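Local coordinates for Lmo2446 protein (Listeria monocytogenes serovar 1/2a, PDB 5I0D), which belongs to the glycoside hydrolase family 31 proteins, pairing a TIM-barrel domain with a C-terminal family 6 carbohydrate-binding module that holds calcium and glucose units, at residues A[991-996]-A[1054-1059]; A[941-946]-A[964-969]. All coordinates share one frame; numbering follows the deposited sequence.

Interaction 1: A[991-996]-A[1054-1059]; sequences MEVRYS and INFDHV. With CA (calcium ion), chain S; GLC (alpha-D-glucopyranose), chain D.
Arg994 and Asp1057 join two antiparallel strands of the family 6 carbohydrate-binding module at a classic beta bulge, where Asp1057 and His1058 both face Arg994. Four backbone hydrogen bonds form. Within the bulge, Arg994 N bonds to His1058 O at 3.0 Å and Asp1057 N to Arg994 O. Beyond it, Ser996 and Asn1055 bond in both directions.

A salt bridge joins Arg994 NH1 to Asp1057 OD2 at 2.8 Å. With CG anti to the backbone N (chi1 -175°), Arg994 lies alongside Asp1057. The carboxylate oxygen lies in the guanidinium plane, with the two planes 58° apart. The other oxygen, Asp1057 OD1, binds calcium at 2.3 Å, and Asp1057 O binds it too. Arg994 NH1 also bonds to Gly959 O.

Arg994 crosses the His1058 ring at a slant, its CB in CH-pi contact over one face, 3.8 Å from the centroid. A water links His1058 NE2 to Glu992 OE1. His1058 ND1 bonds to Thr961 OG1, and Glu992 OE2 forms a salt bridge with Lys1062.

On the opposite face of the sheet from Arg994 and His1058, Val993 CG1 lies 3.8 Å from Phe1056 CE1.

Asn1055, at the end of the pair, is on the Arg994 face. Its ND2 donates to O3 of alpha-D-glucopyranose at 2.7 Å, and its OD1 accepts from O4.

Strand 1027-1035 pairs with the other edge of strand 987-996. Phe1044 of strand 1039-1045 packs against Val993 and Val1059.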
HETATM    1  N   MSE A 991     -23.787  16.528  34.927  1.00 18.16           N
HETATM    2  CA  MSE A 991     -22.586  17.146  34.404  1.00 18.22           C
HETATM    3  C   MSE A 991     -21.837  17.765  35.567  1.00 18.39           C
HETATM    4  O   MSE A 991     -22.343  18.687  36.223  1.00 19.35           O
HETATM    5  CB  MSE A 991     -22.944  18.144  33.314  1.00 18.70           C
HETATM    6  CG  MSE A 991     -21.692  18.871  32.815  1.00 19.41           C
HETATM    7 SE   MSE A 991     -22.120  19.994  31.251  1.00 21.55          SE
HETATM    8  CE  MSE A 991     -23.252  21.286  32.190  1.00 21.20           C
ATOM      9  N   GLU A 992     -20.645  17.253  35.862  1.00 18.12           N
ATOM     10  CA  GLU A 992     -19.768  17.890  36.841  1.00 18.74           C
ATOM     11  C   GLU A 992     -19.063  19.053  36.166  1.00 18.15           C
ATOM     12  O   GLU A 992     -18.505  18.874  35.086  1.00 17.74           O
ATOM     13  CB  GLU A 992     -18.703  16.919  37.326  1.00 19.37           C
ATOM     14  CG  GLU A 992     -19.224  15.790  38.181  1.00 20.58           C
ATOM     15  CD  GLU A 992     -18.104  14.964  38.805  1.00 21.67           C
ATOM     16  OE1 GLU A 992     -16.940  15.063  38.360  1.00 21.77           O
ATOM     17  OE2 GLU A 992     -18.399  14.192  39.738  1.00 23.34           O
ATOM     18  N   VAL A 993     -19.090  20.227  36.778  1.00 17.92           N
ATOM     19  CA  VAL A 993     -18.383  21.400  36.267  1.00 17.80           C
ATOM     20  C   VAL A 993     -17.312  21.731  37.285  1.00 17.98           C
ATOM     21  O   VAL A 993     -17.646  22.045  38.422  1.00 18.64           O
ATOM     22  CB  VAL A 993     -19.340  22.608  36.088  1.00 17.95           C
ATOM     23  CG1 VAL A 993     -18.580  23.852  35.651  1.00 18.24           C
ATOM     24  CG2 VAL A 993     -20.437  22.260  35.091  1.00 17.56           C
ATOM     25  N   ARG A 994     -16.038  21.615  36.904  1.00 17.80           N
ATOM     26  CA  ARG A 994     -14.938  21.865  37.827  1.00 18.21           C
ATOM     27  C   ARG A 994     -14.337  23.220  37.509  1.00 18.10           C
ATOM     28  O   ARG A 994     -14.011  23.509  36.362  1.00 17.61           O
ATOM     29  CB  ARG A 994     -13.885  20.756  37.777  1.00 18.38           C
ATOM     30  CG  ARG A 994     -12.777  20.914  38.816  1.00 19.30           C
ATOM     31  CD  ARG A 994     -12.036  19.593  39.033  1.00 19.60           C
ATOM     32  NE  ARG A 994     -11.147  19.595  40.196  1.00 20.50           N
ATOM     33  CZ  ARG A 994      -9.825  19.747  40.167  1.00 20.97           C
ATOM     34  NH1 ARG A 994      -9.172  19.913  39.022  1.00 20.69           N
ATOM     35  NH2 ARG A 994      -9.132  19.697  41.296  1.00 21.93           N
ATOM     36  N   TYR A 995     -14.217  24.050  38.547  1.00 18.81           N
ATOM     37  CA  TYR A 995     -13.899  25.459  38.397  1.00 19.45           C
ATOM     38  C   TYR A 995     -13.250  25.979  39.684  1.00 20.58           C
ATOM     39  O   TYR A 995     -13.275  25.321  40.727  1.00 20.47           O
ATOM     40  CB  TYR A 995     -15.198  26.265  38.139  1.00 19.58           C
ATOM     41  CG  TYR A 995     -16.024  26.362  39.385  1.00 20.48           C
ATOM     42  CD1 TYR A 995     -16.814  25.291  39.818  1.00 20.51           C
ATOM     43  CD2 TYR A 995     -15.946  27.492  40.204  1.00 21.61           C
ATOM     44  CE1 TYR A 995     -17.515  25.355  41.015  1.00 21.34           C
ATOM     45  CE2 TYR A 995     -16.650  27.567  41.393  1.00 22.61           C
ATOM     46  CZ  TYR A 995     -17.432  26.501  41.795  1.00 22.54           C
ATOM     47  OH  TYR A 995     -18.119  26.583  42.989  1.00 23.99           O
ATOM     48  N   SER A 996     -12.715  27.184  39.595  1.00 21.54           N
ATOM     49  CA  SER A 996     -12.287  27.945  40.755  1.00 23.09           C
ATOM     50  C   SER A 996     -12.910  29.337  40.641  1.00 24.11           C
ATOM     51  O   SER A 996     -13.107  29.841  39.533  1.00 23.81           O
ATOM     52  CB  SER A 996     -10.773  28.045  40.798  1.00 23.64           C
ATOM     53  OG  SER A 996     -10.355  28.628  42.017  1.00 25.07           O
ATOM     54  N   ILE A1054     -14.337  33.208  36.794  1.00 24.61           N
ATOM     55  CA  ILE A1054     -13.954  31.866  37.196  1.00 23.58           C
ATOM     56  C   ILE A1054     -12.765  31.399  36.373  1.00 22.97           C
ATOM     57  O   ILE A1054     -12.427  31.984  35.341  1.00 22.98           O
ATOM     58  CB  ILE A1054     -15.102  30.839  37.039  1.00 22.40           C
ATOM     59  CG1 ILE A1054     -15.424  30.554  35.566  1.00 21.67           C
ATOM     60  CG2 ILE A1054     -16.349  31.308  37.780  1.00 22.99           C
ATOM     61  CD1 ILE A1054     -16.486  29.480  35.373  1.00 20.76           C
ATOM     62  N   ASN A1055     -12.142  30.339  36.857  1.00 22.39           N
ATOM     63  CA  ASN A1055     -11.263  29.529  36.033  1.00 21.78           C
ATOM     64  C   ASN A1055     -11.981  28.224  35.815  1.00 20.65           C
ATOM     65  O   ASN A1055     -12.426  27.616  36.784  1.00 20.85           O
ATOM     66  CB  ASN A1055      -9.932  29.327  36.734  1.00 22.39           C
ATOM     67  CG  ASN A1055      -9.126  30.609  36.796  1.00 23.78           C
ATOM     68  OD1 ASN A1055      -9.373  31.548  36.034  1.00 24.13           O
ATOM     69  ND2 ASN A1055      -8.164  30.661  37.707  1.00 24.78           N
ATOM     70  N   PHE A1056     -12.093  27.793  34.560  1.00 19.99           N
ATOM     71  CA  PHE A1056     -12.959  26.661  34.165  1.00 18.89           C
ATOM     72  C   PHE A1056     -12.048  25.515  33.725  1.00 18.54           C
ATOM     73  O   PHE A1056     -11.367  25.614  32.717  1.00 18.62           O
ATOM     74  CB  PHE A1056     -13.875  27.151  33.043  1.00 18.83           C
ATOM     75  CG  PHE A1056     -14.910  26.156  32.541  1.00 18.17           C
ATOM     76  CD1 PHE A1056     -15.213  24.955  33.199  1.00 18.03           C
ATOM     77  CD2 PHE A1056     -15.649  26.479  31.407  1.00 18.07           C
ATOM     78  CE1 PHE A1056     -16.182  24.092  32.684  1.00 17.31           C
ATOM     79  CE2 PHE A1056     -16.635  25.632  30.910  1.00 17.53           C
ATOM     80  CZ  PHE A1056     -16.896  24.434  31.547  1.00 17.17           C
ATOM     81  N   ASP A1057     -12.037  24.437  34.497  1.00 18.21           N
ATOM     82  CA  ASP A1057     -11.066  23.370  34.292  1.00 18.23           C
ATOM     83  C   ASP A1057     -11.501  22.320  33.267  1.00 17.63           C
ATOM     84  O   ASP A1057     -10.706  21.955  32.354  1.00 18.29           O
ATOM     85  CB  ASP A1057     -10.743  22.687  35.624  1.00 18.66           C
ATOM     86  CG  ASP A1057      -9.715  21.591  35.475  1.00 19.00           C
ATOM     87  OD1 ASP A1057      -8.990  21.599  34.452  1.00 20.03           O
ATOM     88  OD2 ASP A1057      -9.660  20.721  36.367  1.00 18.98           O
ATOM     89  N   HIS A1058     -12.727  21.813  33.490  1.00 17.03           N
ATOM     90  CA  HIS A1058     -13.309  20.712  32.712  1.00 16.41           C
ATOM     91  C   HIS A1058     -14.771  20.471  33.045  1.00 16.13           C
ATOM     92  O   HIS A1058     -15.283  20.984  34.051  1.00 15.84           O
ATOM     93  CB  HIS A1058     -12.507  19.385  32.887  1.00 16.57           C
ATOM     94  CG  HIS A1058     -12.625  18.721  34.238  1.00 16.82           C
ATOM     95  ND1 HIS A1058     -11.524  18.277  34.932  1.00 17.29           N
ATOM     96  CD2 HIS A1058     -13.700  18.349  34.980  1.00 16.96           C
ATOM     97  CE1 HIS A1058     -11.904  17.704  36.058  1.00 17.71           C
ATOM     98  NE2 HIS A1058     -13.220  17.735  36.116  1.00 17.25           N
ATOM     99  N   VAL A1059     -15.411  19.644  32.215  1.00 15.79           N
ATOM    100  CA  VAL A1059     -16.656  18.983  32.596  1.00 15.88           C
ATOM    101  C   VAL A1059     -16.496  17.478  32.544  1.00 16.02           C
ATOM    102  O   VAL A1059     -15.707  16.961  31.750  1.00 16.31           O
ATOM    103  CB  VAL A1059     -17.885  19.434  31.758  1.00 15.72           C
ATOM    104  CG1 VAL A1059     -18.065  20.937  31.847  1.00 15.96           C
ATOM    105  CG2 VAL A1059     -17.807  19.024  30.308  1.00 15.71           C
TER
HETATM  106 CA    CA S1106      -8.349  21.497  32.220  1.00 14.58          CA
HETATM  107  C1  GLC D   4      -7.053  36.219  39.335  1.00 34.20           C
HETATM  108  C2  GLC D   4      -6.658  34.755  39.200  1.00 33.45           C
HETATM  109  C3  GLC D   4      -6.863  34.261  37.773  1.00 32.23           C
HETATM  110  C4  GLC D   4      -8.303  34.510  37.339  1.00 32.35           C
HETATM  111  C5  GLC D   4      -8.658  35.977  37.569  1.00 33.16           C
HETATM  112  C6  GLC D   4     -10.107  36.291  37.250  1.00 33.29           C
HETATM  113  O2  GLC D   4      -5.299  34.543  39.600  1.00 33.66           O
HETATM  114  O3  GLC D   4      -6.540  32.873  37.730  1.00 31.39           O
HETATM  115  O4  GLC D   4      -8.450  34.182  35.953  1.00 32.65           O
HETATM  116  O5  GLC D   4      -8.417  36.352  38.933  1.00 32.98           O
HETATM  117  O6  GLC D   4     -10.236  37.714  37.312  1.00 34.55           O
HETATM  118  O   HOH W   1     -15.030  17.189  38.107  1.00 23.70           O

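Interaction 2: A[941-946]-A[964-969]; sequences YEAEFG and GFVAGF. With CA (calcium ion), chain S; GLC (alpha-D-glucopyranose), chain C.
This is a calcium-centred contact in the beta-sandwich of the family 6 carbohydrate-binding module. It joins the short 3-10 turn after strand 941-942 to the start of strand 965-968. Glu944 and Gly964 meet through the ion. Both carboxylate oxygens of Glu944 bind it, so the group is bidentate, with Glu944 OE1 at 2.2 Å from the calcium. Gly964 O binds at 2.3 Å. Glu942 adds one oxygen, OE1, and Thr961 and Asp1057 complete the site.

Glu944 OE1 and Gly964 O come within 2.9 Å of each other, probably tolerated because both bind the calcium. The Glu944 side chain turns back to the ion because CG sits between the backbone N and the carbonyl carbon (chi1 58°) and the chain bends again at chi2.

A small apolar contact lies beside the site. Val966 CG2 packs on Ala943 CB at 3.7 Å. The turn also borders a bound glucose, whose O5 lies at the edge of the Phe945 ring, 3.6 Å from Phe945 CD1.

One hydrogen bond spans the two segments directly. Gly964 N donates to Glu944 OE2 at 3.0 Å, meeting that oxygen from above the carboxylate plane, 67° out of it.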
ATOM      1  N   TYR A 941     -13.942  16.187  29.731  1.00 15.51           N
ATOM      2  CA  TYR A 941     -13.864  17.047  28.582  1.00 15.78           C
ATOM      3  C   TYR A 941     -13.179  18.333  29.041  1.00 15.97           C
ATOM      4  O   TYR A 941     -13.773  19.138  29.758  1.00 15.89           O
ATOM      5  CB  TYR A 941     -15.272  17.348  28.064  1.00 16.30           C
ATOM      6  CG  TYR A 941     -15.900  16.165  27.383  1.00 16.53           C
ATOM      7  CD1 TYR A 941     -16.586  15.186  28.110  1.00 17.14           C
ATOM      8  CD2 TYR A 941     -15.809  16.020  26.001  1.00 16.76           C
ATOM      9  CE1 TYR A 941     -17.149  14.081  27.475  1.00 17.35           C
ATOM     10  CE2 TYR A 941     -16.374  14.941  25.356  1.00 16.91           C
ATOM     11  CZ  TYR A 941     -17.023  13.971  26.086  1.00 17.35           C
ATOM     12  OH  TYR A 941     -17.600  12.948  25.380  1.00 18.51           O
ATOM     13  N   GLU A 942     -11.912  18.496  28.661  1.00 15.93           N
ATOM     14  CA  GLU A 942     -11.139  19.662  29.115  1.00 16.43           C
ATOM     15  C   GLU A 942     -11.651  20.958  28.482  1.00 16.77           C
ATOM     16  O   GLU A 942     -11.819  21.039  27.271  1.00 16.09           O
ATOM     17  CB  GLU A 942      -9.657  19.488  28.804  1.00 16.83           C
ATOM     18  CG  GLU A 942      -8.994  18.305  29.494  1.00 16.87           C
ATOM     19  CD  GLU A 942      -9.090  18.364  31.007  1.00 17.61           C
ATOM     20  OE1 GLU A 942      -9.235  19.477  31.539  1.00 18.58           O
ATOM     21  OE2 GLU A 942      -9.014  17.301  31.669  1.00 18.12           O
ATOM     22  N   ALA A 943     -11.905  21.976  29.311  1.00 17.17           N
ATOM     23  CA  ALA A 943     -12.365  23.270  28.813  1.00 17.85           C
ATOM     24  C   ALA A 943     -11.376  23.875  27.824  1.00 18.27           C
ATOM     25  O   ALA A 943     -11.757  24.484  26.815  1.00 18.29           O
ATOM     26  CB  ALA A 943     -12.570  24.239  29.982  1.00 18.44           C
ATOM     27  N   GLU A 944     -10.103  23.696  28.137  1.00 18.76           N
ATOM     28  CA  GLU A 944      -8.998  24.143  27.300  1.00 19.59           C
ATOM     29  C   GLU A 944      -8.992  23.510  25.884  1.00 19.50           C
ATOM     30  O   GLU A 944      -8.418  24.078  24.966  1.00 19.75           O
ATOM     31  CB  GLU A 944      -7.640  23.968  28.040  1.00 20.17           C
ATOM     32  CG  GLU A 944      -7.230  22.550  28.528  1.00 19.86           C
ATOM     33  CD  GLU A 944      -7.633  22.131  29.982  1.00 20.35           C
ATOM     34  OE1 GLU A 944      -8.684  22.613  30.402  1.00 19.85           O
ATOM     35  OE2 GLU A 944      -6.849  21.288  30.480  1.00 20.17           O
ATOM     36  N   PHE A 945      -9.626  22.349  25.710  1.00 19.15           N
ATOM     37  CA  PHE A 945      -9.774  21.724  24.380  1.00 19.43           C
ATOM     38  C   PHE A 945     -11.125  22.017  23.709  1.00 20.29           C
ATOM     39  O   PHE A 945     -11.412  21.488  22.623  1.00 20.41           O
ATOM     40  CB  PHE A 945      -9.608  20.206  24.473  1.00 18.96           C
ATOM     41  CG  PHE A 945      -8.291  19.740  25.047  1.00 19.10           C
ATOM     42  CD1 PHE A 945      -7.126  20.501  24.966  1.00 19.97           C
ATOM     43  CD2 PHE A 945      -8.223  18.502  25.670  1.00 18.72           C
ATOM     44  CE1 PHE A 945      -5.933  20.028  25.521  1.00 20.20           C
ATOM     45  CE2 PHE A 945      -7.031  18.017  26.202  1.00 18.64           C
ATOM     46  CZ  PHE A 945      -5.893  18.772  26.125  1.00 19.40           C
ATOM     47  N   GLY A 946     -11.957  22.841  24.344  1.00 20.80           N
ATOM     48  CA  GLY A 946     -13.240  23.208  23.788  1.00 21.47           C
ATOM     49  C   GLY A 946     -13.107  24.216  22.665  1.00 22.57           C
ATOM     50  O   GLY A 946     -12.020  24.760  22.401  1.00 22.95           O
ATOM     51  N   GLY A 964      -4.398  22.760  31.459  1.00 20.83           N
ATOM     52  CA  GLY A 964      -4.732  24.023  32.111  1.00 21.49           C
ATOM     53  C   GLY A 964      -6.216  24.216  32.293  1.00 20.99           C
ATOM     54  O   GLY A 964      -6.927  23.269  32.614  1.00 20.95           O
ATOM     55  N   PHE A 965      -6.675  25.451  32.094  1.00 21.29           N
ATOM     56  CA  PHE A 965      -8.076  25.811  32.290  1.00 20.65           C
ATOM     57  C   PHE A 965      -8.382  27.036  31.445  1.00 21.33           C
ATOM     58  O   PHE A 965      -7.464  27.696  30.940  1.00 22.49           O
ATOM     59  CB  PHE A 965      -8.372  26.107  33.765  1.00 20.96           C
ATOM     60  CG  PHE A 965      -7.355  27.014  34.426  1.00 22.15           C
ATOM     61  CD1 PHE A 965      -7.475  28.406  34.358  1.00 23.10           C
ATOM     62  CD2 PHE A 965      -6.291  26.475  35.132  1.00 22.48           C
ATOM     63  CE1 PHE A 965      -6.554  29.227  34.978  1.00 24.30           C
ATOM     64  CE2 PHE A 965      -5.350  27.293  35.739  1.00 23.77           C
ATOM     65  CZ  PHE A 965      -5.480  28.673  35.662  1.00 24.64           C
ATOM     66  N   VAL A 966      -9.668  27.334  31.282  1.00 20.79           N
ATOM     67  CA  VAL A 966     -10.074  28.566  30.634  1.00 21.61           C
ATOM     68  C   VAL A 966     -10.123  29.633  31.720  1.00 22.66           C
ATOM     69  O   VAL A 966     -10.762  29.436  32.769  1.00 22.46           O
ATOM     70  CB  VAL A 966     -11.416  28.431  29.897  1.00 21.06           C
ATOM     71  CG1 VAL A 966     -11.927  29.794  29.440  1.00 22.20           C
ATOM     72  CG2 VAL A 966     -11.265  27.497  28.705  1.00 20.53           C
ATOM     73  N   ALA A 967      -9.454  30.751  31.464  1.00 24.12           N
ATOM     74  CA  ALA A 967      -9.193  31.779  32.485  1.00 25.64           C
ATOM     75  C   ALA A 967     -10.180  32.954  32.450  1.00 26.73           C
ATOM     76  O   ALA A 967     -10.334  33.602  31.416  1.00 27.44           O
ATOM     77  CB  ALA A 967      -7.784  32.324  32.308  1.00 26.97           C
ATOM     78  N   GLY A 968     -10.832  33.234  33.581  1.00 27.28           N
ATOM     79  CA  GLY A 968     -11.680  34.435  33.712  1.00 28.67           C
ATOM     80  C   GLY A 968     -13.087  34.235  33.181  1.00 28.27           C
ATOM     81  O   GLY A 968     -14.053  34.143  33.954  1.00 28.08           O
ATOM     82  N   PHE A 969     -13.209  34.206  31.857  1.00 28.06           N
ATOM     83  CA  PHE A 969     -14.448  33.829  31.201  1.00 27.52           C
ATOM     84  C   PHE A 969     -15.597  34.699  31.705  1.00 28.95           C
ATOM     85  O   PHE A 969     -16.651  34.203  32.071  1.00 28.08           O
ATOM     86  CB  PHE A 969     -14.684  32.331  31.462  1.00 25.75           C
ATOM     87  CG  PHE A 969     -15.882  31.733  30.765  1.00 24.76           C
ATOM     88  CD1 PHE A 969     -16.496  32.331  29.657  1.00 25.53           C
ATOM     89  CD2 PHE A 969     -16.389  30.539  31.225  1.00 23.64           C
ATOM     90  CE1 PHE A 969     -17.589  31.728  29.046  1.00 24.89           C
ATOM     91  CE2 PHE A 969     -17.489  29.944  30.637  1.00 22.91           C
ATOM     92  CZ  PHE A 969     -18.087  30.532  29.543  1.00 23.70           C
TER
HETATM   93 CA    CA S1106      -8.349  21.497  32.220  1.00 14.58          CA
HETATM   94  C1  GLC C   1      -5.235  23.969  23.665  1.00 21.72           C
HETATM   95  C2  GLC C   1      -4.443  23.833  24.970  1.00 22.01           C
HETATM   96  C3  GLC C   1      -3.012  23.394  24.705  1.00 21.45           C
HETATM   97  C4  GLC C   1      -2.971  22.161  23.806  1.00 20.58           C
HETATM   98  C5  GLC C   1      -3.815  22.365  22.559  1.00 19.62           C
HETATM   99  C6  GLC C   1      -3.899  21.096  21.741  1.00 18.86           C
HETATM  100  O1  GLC C   1      -4.761  25.062  22.871  1.00 22.24           O
HETATM  101  O2  GLC C   1      -4.435  25.074  25.684  1.00 23.33           O
HETATM  102  O3  GLC C   1      -2.380  23.076  25.951  1.00 22.30           O
HETATM  103  O4  GLC C   1      -1.620  21.879  23.435  1.00 20.28           O
HETATM  104  O5  GLC C   1      -5.153  22.751  22.912  1.00 20.46           O
HETATM  105  O6  GLC C   1      -4.599  21.439  20.551  1.00 17.89           O

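Overall arrangement
Both contacts lie in the C-terminal family 6 carbohydrate-binding module, with centres about 8 Å apart. Both segments of interaction 2 precede those of interaction 1 in the chain. Strand 1054-1062 connects them, since it pairs with strands 941-942, 965-968 and 987-996 in one antiparallel sheet. Probable backbone hydrogen bonds tie them, from Phe1056 N to Val966 O and from Tyr941 N to Val1059 O. They also share one calcium ion, which joins residues 942-944 and 961-964 to Asp1057, more than ninety residues further on. Glu944 and Phe945 line one sugar pocket, while Asn1055 and Gly968 belong to another, so interaction 2 reaches both.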